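Long-range contact in TSC1 N-terminal domain (Chaetomium thermophilum, PDB 7A0M), which probably binds lysosomal phosphoinositide lipids and so helps bring the TSC complex, a GTPase-activating regulator of mTORC1 signalling, to the lysosome: residues P45-L58 / L82-W95. Residues are numbered along the deposited sequence; the frame is centred on the assembly and turned at random.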
loop_
_atom_site.group_PDB
_atom_site.type_symbol
_atom_site.label_atom_id
_atom_site.label_comp_id
_atom_site.label_asym_id
_atom_site.label_seq_id
_atom_site.Cartn_x
_atom_site.Cartn_y
_atom_site.Cartn_z
ATOM N N PRO B 45 52.522 29.449 28.504
ATOM C CA PRO B 45 51.697 30.493 29.134
ATOM C C PRO B 45 51.169 30.100 30.503
ATOM O O PRO B 45 50.999 30.979 31.358
ATOM C CB PRO B 45 50.558 30.705 28.122
ATOM C CG PRO B 45 51.043 30.068 26.841
ATOM C CD PRO B 45 51.908 28.929 27.273
ATOM N N GLU B 46 50.914 28.810 30.743
ATOM C CA GLU B 46 50.381 28.335 32.020
ATOM C C GLU B 46 51.412 28.299 33.134
ATOM O O GLU B 46 51.113 27.755 34.200
ATOM C CB GLU B 46 49.763 26.940 31.865
ATOM C CG GLU B 46 48.504 26.928 31.038
ATOM C CD GLU B 46 47.932 25.540 30.815
ATOM O OE1 GLU B 46 48.256 24.621 31.600
ATOM O OE2 GLU B 46 47.123 25.392 29.869
ATOM N N GLU B 47 52.589 28.893 32.942
ATOM C CA GLU B 47 53.655 28.825 33.930
ATOM C C GLU B 47 53.996 30.182 34.532
ATOM O O GLU B 47 55.055 30.330 35.152
ATOM C CB GLU B 47 54.898 28.199 33.310
ATOM C CG GLU B 47 54.701 26.759 32.909
ATOM C CD GLU B 47 56.003 26.098 32.531
ATOM O OE1 GLU B 47 56.974 26.830 32.248
ATOM O OE2 GLU B 47 56.065 24.852 32.523
ATOM N N GLY B 48 53.134 31.177 34.356
ATOM C CA GLY B 48 53.376 32.476 34.948
ATOM C C GLY B 48 53.047 33.641 34.040
ATOM O O GLY B 48 52.493 34.645 34.497
ATOM N N SER B 49 53.388 33.530 32.753
ATOM C CA SER B 49 53.109 34.618 31.821
ATOM C C SER B 49 51.610 34.798 31.616
ATOM O O SER B 49 51.120 35.930 31.541
ATOM C CB SER B 49 53.807 34.362 30.486
ATOM O OG SER B 49 53.409 33.120 29.937
ATOM N N GLY B 50 50.869 33.692 31.520
ATOM C CA GLY B 50 49.428 33.788 31.376
ATOM C C GLY B 50 48.755 34.373 32.600
ATOM O O GLY B 50 47.757 35.088 32.479
ATOM N N ASP B 51 49.296 34.091 33.788
ATOM C CA ASP B 51 48.695 34.599 35.018
ATOM C C ASP B 51 48.808 36.117 35.098
ATOM O O ASP B 51 47.836 36.800 35.445
ATOM C CB ASP B 51 49.358 33.948 36.234
ATOM C CG ASP B 51 49.122 32.448 36.302
ATOM O OD1 ASP B 51 48.797 31.847 35.253
ATOM O OD2 ASP B 51 49.275 31.879 37.407
ATOM N N ARG B 52 49.981 36.665 34.768
ATOM C CA ARG B 52 50.158 38.113 34.804
ATOM C C ARG B 52 49.345 38.810 33.719
ATOM O O ARG B 52 48.867 39.930 33.931
ATOM C CB ARG B 52 51.642 38.460 34.668
ATOM C CG ARG B 52 52.503 37.924 35.802
ATOM C CD ARG B 52 53.970 38.276 35.616
ATOM N NE ARG B 52 54.786 37.778 36.720
ATOM C CZ ARG B 52 56.108 37.896 36.784
ATOM N NH1 ARG B 52 56.770 38.495 35.803
ATOM N NH2 ARG B 52 56.770 37.413 37.827
ATOM N N LEU B 53 49.178 38.170 32.559
ATOM C CA LEU B 53 48.335 38.744 31.515
ATOM C C LEU B 53 46.884 38.835 31.966
ATOM O O LEU B 53 46.211 39.842 31.714
ATOM C CB LEU B 53 48.438 37.911 30.237
ATOM C CG LEU B 53 47.494 38.280 29.092
ATOM C CD1 LEU B 53 47.729 39.713 28.652
ATOM C CD2 LEU B 53 47.672 37.326 27.922
ATOM N N ASN B 54 46.387 37.786 32.628
ATOM C CA ASN B 54 45.017 37.792 33.133
ATOM C C ASN B 54 44.808 38.902 34.160
ATOM O O ASN B 54 43.813 39.635 34.101
ATOM C CB ASN B 54 44.673 36.423 33.738
ATOM C CG ASN B 54 44.284 35.378 32.681
ATOM O OD1 ASN B 54 45.041 34.448 32.395
ATOM N ND2 ASN B 54 43.103 35.539 32.096
ATOM N N ASP B 55 45.730 39.030 35.120
ATOM C CA ASP B 55 45.597 40.065 36.142
ATOM C C ASP B 55 45.545 41.454 35.520
ATOM O O ASP B 55 44.783 42.318 35.971
ATOM C CB ASP B 55 46.746 39.972 37.148
ATOM C CG ASP B 55 46.732 38.675 37.931
ATOM O OD1 ASP B 55 45.871 37.820 37.642
ATOM O OD2 ASP B 55 47.582 38.510 38.832
ATOM N N GLU B 56 46.350 41.687 34.482
ATOM C CA GLU B 56 46.329 42.980 33.811
ATOM C C GLU B 56 45.039 43.180 33.023
ATOM O O GLU B 56 44.447 44.265 33.057
ATOM C CB GLU B 56 47.544 43.117 32.897
ATOM C CG GLU B 56 47.635 44.471 32.225
ATOM C CD GLU B 56 47.885 45.585 33.226
ATOM O OE1 GLU B 56 48.392 45.292 34.332
ATOM O OE2 GLU B 56 47.560 46.750 32.916
ATOM N N LEU B 57 44.596 42.151 32.294
ATOM C CA LEU B 57 43.340 42.255 31.554
ATOM C C LEU B 57 42.155 42.515 32.479
ATOM O O LEU B 57 41.252 43.286 32.137
ATOM C CB LEU B 57 43.108 40.989 30.730
ATOM C CG LEU B 57 43.990 40.793 29.497
ATOM C CD1 LEU B 57 43.711 39.446 28.853
ATOM C CD2 LEU B 57 43.767 41.920 28.500
ATOM N N LEU B 58 42.132 41.867 33.642
ATOM C CA LEU B 58 41.104 42.155 34.637
ATOM C C LEU B 58 41.146 43.619 35.069
ATOM O O LEU B 58 40.099 44.266 35.216
ATOM C CB LEU B 58 41.273 41.234 35.845
ATOM C CG LEU B 58 40.141 41.262 36.872
ATOM C CD1 LEU B 58 38.798 40.968 36.204
ATOM C CD2 LEU B 58 40.386 40.290 38.028
ATOM N N LEU B 82 44.646 37.767 22.253
ATOM C CA LEU B 82 45.463 37.341 23.382
ATOM C C LEU B 82 45.006 36.018 23.977
ATOM O O LEU B 82 45.597 35.561 24.960
ATOM C CB LEU B 82 45.466 38.418 24.472
ATOM C CG LEU B 82 46.374 39.626 24.241
ATOM C CD1 LEU B 82 46.134 40.687 25.302
ATOM C CD2 LEU B 82 47.833 39.197 24.230
ATOM N N ARG B 83 43.969 35.404 23.412
ATOM C CA ARG B 83 43.475 34.125 23.915
ATOM C C ARG B 83 44.530 33.025 23.987
ATOM O O ARG B 83 44.559 32.311 25.004
ATOM C CB ARG B 83 42.291 33.666 23.054
ATOM C CG ARG B 83 41.670 32.358 23.496
ATOM C CD ARG B 83 40.532 31.978 22.572
ATOM N NE ARG B 83 41.013 31.812 21.203
ATOM C CZ ARG B 83 41.608 30.718 20.740
ATOM N NH1 ARG B 83 41.809 29.676 21.535
ATOM N NH2 ARG B 83 42.011 30.668 19.477
ATOM N N PRO B 84 45.397 32.813 22.986
ATOM C CA PRO B 84 46.394 31.739 23.123
ATOM C C PRO B 84 47.338 31.940 24.293
ATOM O O PRO B 84 47.833 30.956 24.857
ATOM C CB PRO B 84 47.144 31.783 21.785
ATOM C CG PRO B 84 46.185 32.394 20.835
ATOM C CD PRO B 84 45.437 33.413 21.639
ATOM N N GLY B 85 47.599 33.184 24.678
ATOM C CA GLY B 85 48.498 33.468 25.774
ATOM C C GLY B 85 47.876 33.516 27.151
ATOM O O GLY B 85 48.576 33.837 28.114
ATOM N N LEU B 86 46.581 33.204 27.284
ATOM C CA LEU B 86 45.944 33.258 28.598
ATOM C C LEU B 86 46.381 32.101 29.482
ATOM O O LEU B 86 46.436 32.242 30.710
ATOM C CB LEU B 86 44.423 33.243 28.450
ATOM C CG LEU B 86 43.783 34.471 27.807
ATOM C CD1 LEU B 86 42.293 34.251 27.604
ATOM C CD2 LEU B 86 44.038 35.696 28.666
ATOM N N GLY B 87 46.677 30.954 28.881
ATOM C CA GLY B 87 47.150 29.814 29.633
ATOM C C GLY B 87 46.133 28.714 29.865
ATOM O O GLY B 87 45.769 27.981 28.940
ATOM N N ALA B 88 45.681 28.590 31.108
ATOM C CA ALA B 88 44.771 27.515 31.472
ATOM C C ALA B 88 43.453 27.656 30.713
ATOM O O ALA B 88 42.959 28.775 30.528
ATOM C CB ALA B 88 44.516 27.517 32.980
ATOM N N PRO B 89 42.864 26.548 30.250
ATOM C CA PRO B 89 41.586 26.642 29.530
ATOM C C PRO B 89 40.466 27.209 30.376
ATOM O O PRO B 89 39.464 27.678 29.823
ATOM C CB PRO B 89 41.301 25.190 29.121
ATOM C CG PRO B 89 42.635 24.525 29.137
ATOM C CD PRO B 89 43.397 25.177 30.253
ATOM N N ALA B 90 40.610 27.195 31.702
ATOM C CA ALA B 90 39.605 27.814 32.550
ATOM C C ALA B 90 39.671 29.330 32.470
ATOM O O ALA B 90 38.681 29.995 32.785
ATOM C CB ALA B 90 39.772 27.353 33.996
ATOM N N ARG B 91 40.804 29.880 32.019
ATOM C CA ARG B 91 40.950 31.328 31.902
ATOM C C ARG B 91 40.103 31.873 30.764
ATOM O O ARG B 91 39.522 32.960 30.872
ATOM C CB ARG B 91 42.423 31.687 31.661
ATOM C CG ARG B 91 43.355 31.307 32.802
ATOM C CD ARG B 91 42.901 31.949 34.111
ATOM N NE ARG B 91 43.742 31.602 35.259
ATOM C CZ ARG B 91 43.606 32.112 36.485
ATOM N NH1 ARG B 91 42.672 33.014 36.758
ATOM N NH2 ARG B 91 44.398 31.705 37.465
ATOM N N THR B 92 40.019 31.123 29.669
ATOM C CA THR B 92 39.211 31.540 28.534
ATOM C C THR B 92 37.726 31.473 28.861
ATOM O O THR B 92 36.959 32.368 28.485
ATOM C CB THR B 92 39.554 30.673 27.326
ATOM O OG1 THR B 92 40.953 30.798 27.039
ATOM C CG2 THR B 92 38.764 31.109 26.119
ATOM N N PHE B 93 37.301 30.415 29.558
ATOM C CA PHE B 93 35.902 30.307 29.959
ATOM C C PHE B 93 35.518 31.418 30.928
ATOM O O PHE B 93 34.426 31.986 30.825
ATOM C CB PHE B 93 35.635 28.938 30.583
ATOM C CG PHE B 93 34.240 28.780 31.123
ATOM C CD1 PHE B 93 33.181 28.518 30.272
ATOM C CD2 PHE B 93 33.988 28.896 32.480
ATOM C CE1 PHE B 93 31.896 28.372 30.760
ATOM C CE2 PHE B 93 32.704 28.753 32.976
ATOM C CZ PHE B 93 31.657 28.490 32.114
ATOM N N GLN B 94 36.402 31.736 31.878
ATOM C CA GLN B 94 36.125 32.807 32.830
ATOM C C GLN B 94 35.868 34.130 32.124
ATOM O O GLN B 94 35.008 34.910 32.546
ATOM C CB GLN B 94 37.295 32.937 33.801
ATOM C CG GLN B 94 37.398 31.803 34.798
ATOM C CD GLN B 94 38.713 31.812 35.552
ATOM O OE1 GLN B 94 39.399 32.833 35.621
ATOM N NE2 GLN B 94 39.083 30.661 36.101
ATOM N N TRP B 95 36.597 34.399 31.042
ATOM C CA TRP B 95 36.380 35.636 30.305
ATOM C C TRP B 95 35.117 35.548 29.456
ATOM O O TRP B 95 34.331 36.500 29.406
ATOM C CB TRP B 95 37.600 35.953 29.443
ATOM C CG TRP B 95 38.695 36.624 30.211
ATOM C CD1 TRP B 95 39.894 36.082 30.570
ATOM C CD2 TRP B 95 38.679 37.952 30.748
ATOM N NE1 TRP B 95 40.634 36.996 31.279
ATOM C CE2 TRP B 95 39.910 38.152 31.404
ATOM C CE3 TRP B 95 37.746 38.995 30.731
ATOM C CZ2 TRP B 95 40.232 39.350 32.037
ATOM C CZ3 TRP B 95 38.069 40.183 31.359
ATOM C CH2 TRP B 95 39.301 40.351 32.003
#
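Three carbons of 45-58 crowd the carbonyl oxygen of Gly85: Gly50 CA lies 3.4 Å from Gly85 O in a bent CA-H...O contact, Leu53 CD2 rests 3.6 Å from that oxygen, and the Pro45 ring presents CB. A second such contact joins Gly50 CA to Leu86 O. With no side chain at Gly50, the backbones close to 4.5 Å between the CA atoms of Gly50 and Leu86. Nearer the helix start, Glu46 lays CG against the Gly87-Ala88 peptide.

With chi1 at 173° and chi2 at 60°, the two methyls of Leu53 divide: CD1 meets Leu82 CD1 at 3.8 Å, while CD2 covers Gly85. One turn on, Leu57 CD1 meets Leu86 CD2 at 3.8 Å, the two side chains crossing nearly perpendicularly. The Asn54 amide, flanked by Leu86 and the bent aliphatic chain of Arg91, approaches the Trp95 indole at its edge. Trp95 CZ2 packs 3.6 Å from Leu57 CB.

The axes of 45-58 and 89-95 run nearly parallel (13°) in this all-helical, solenoid-like domain, with Leu79 of helix 69-81 touching both Leu57 and Trp95. Cohesion here combines the leucine cluster, the Trp95 indole and the close backbone at Gly50, with the buried Asn54 as a polar inclusion.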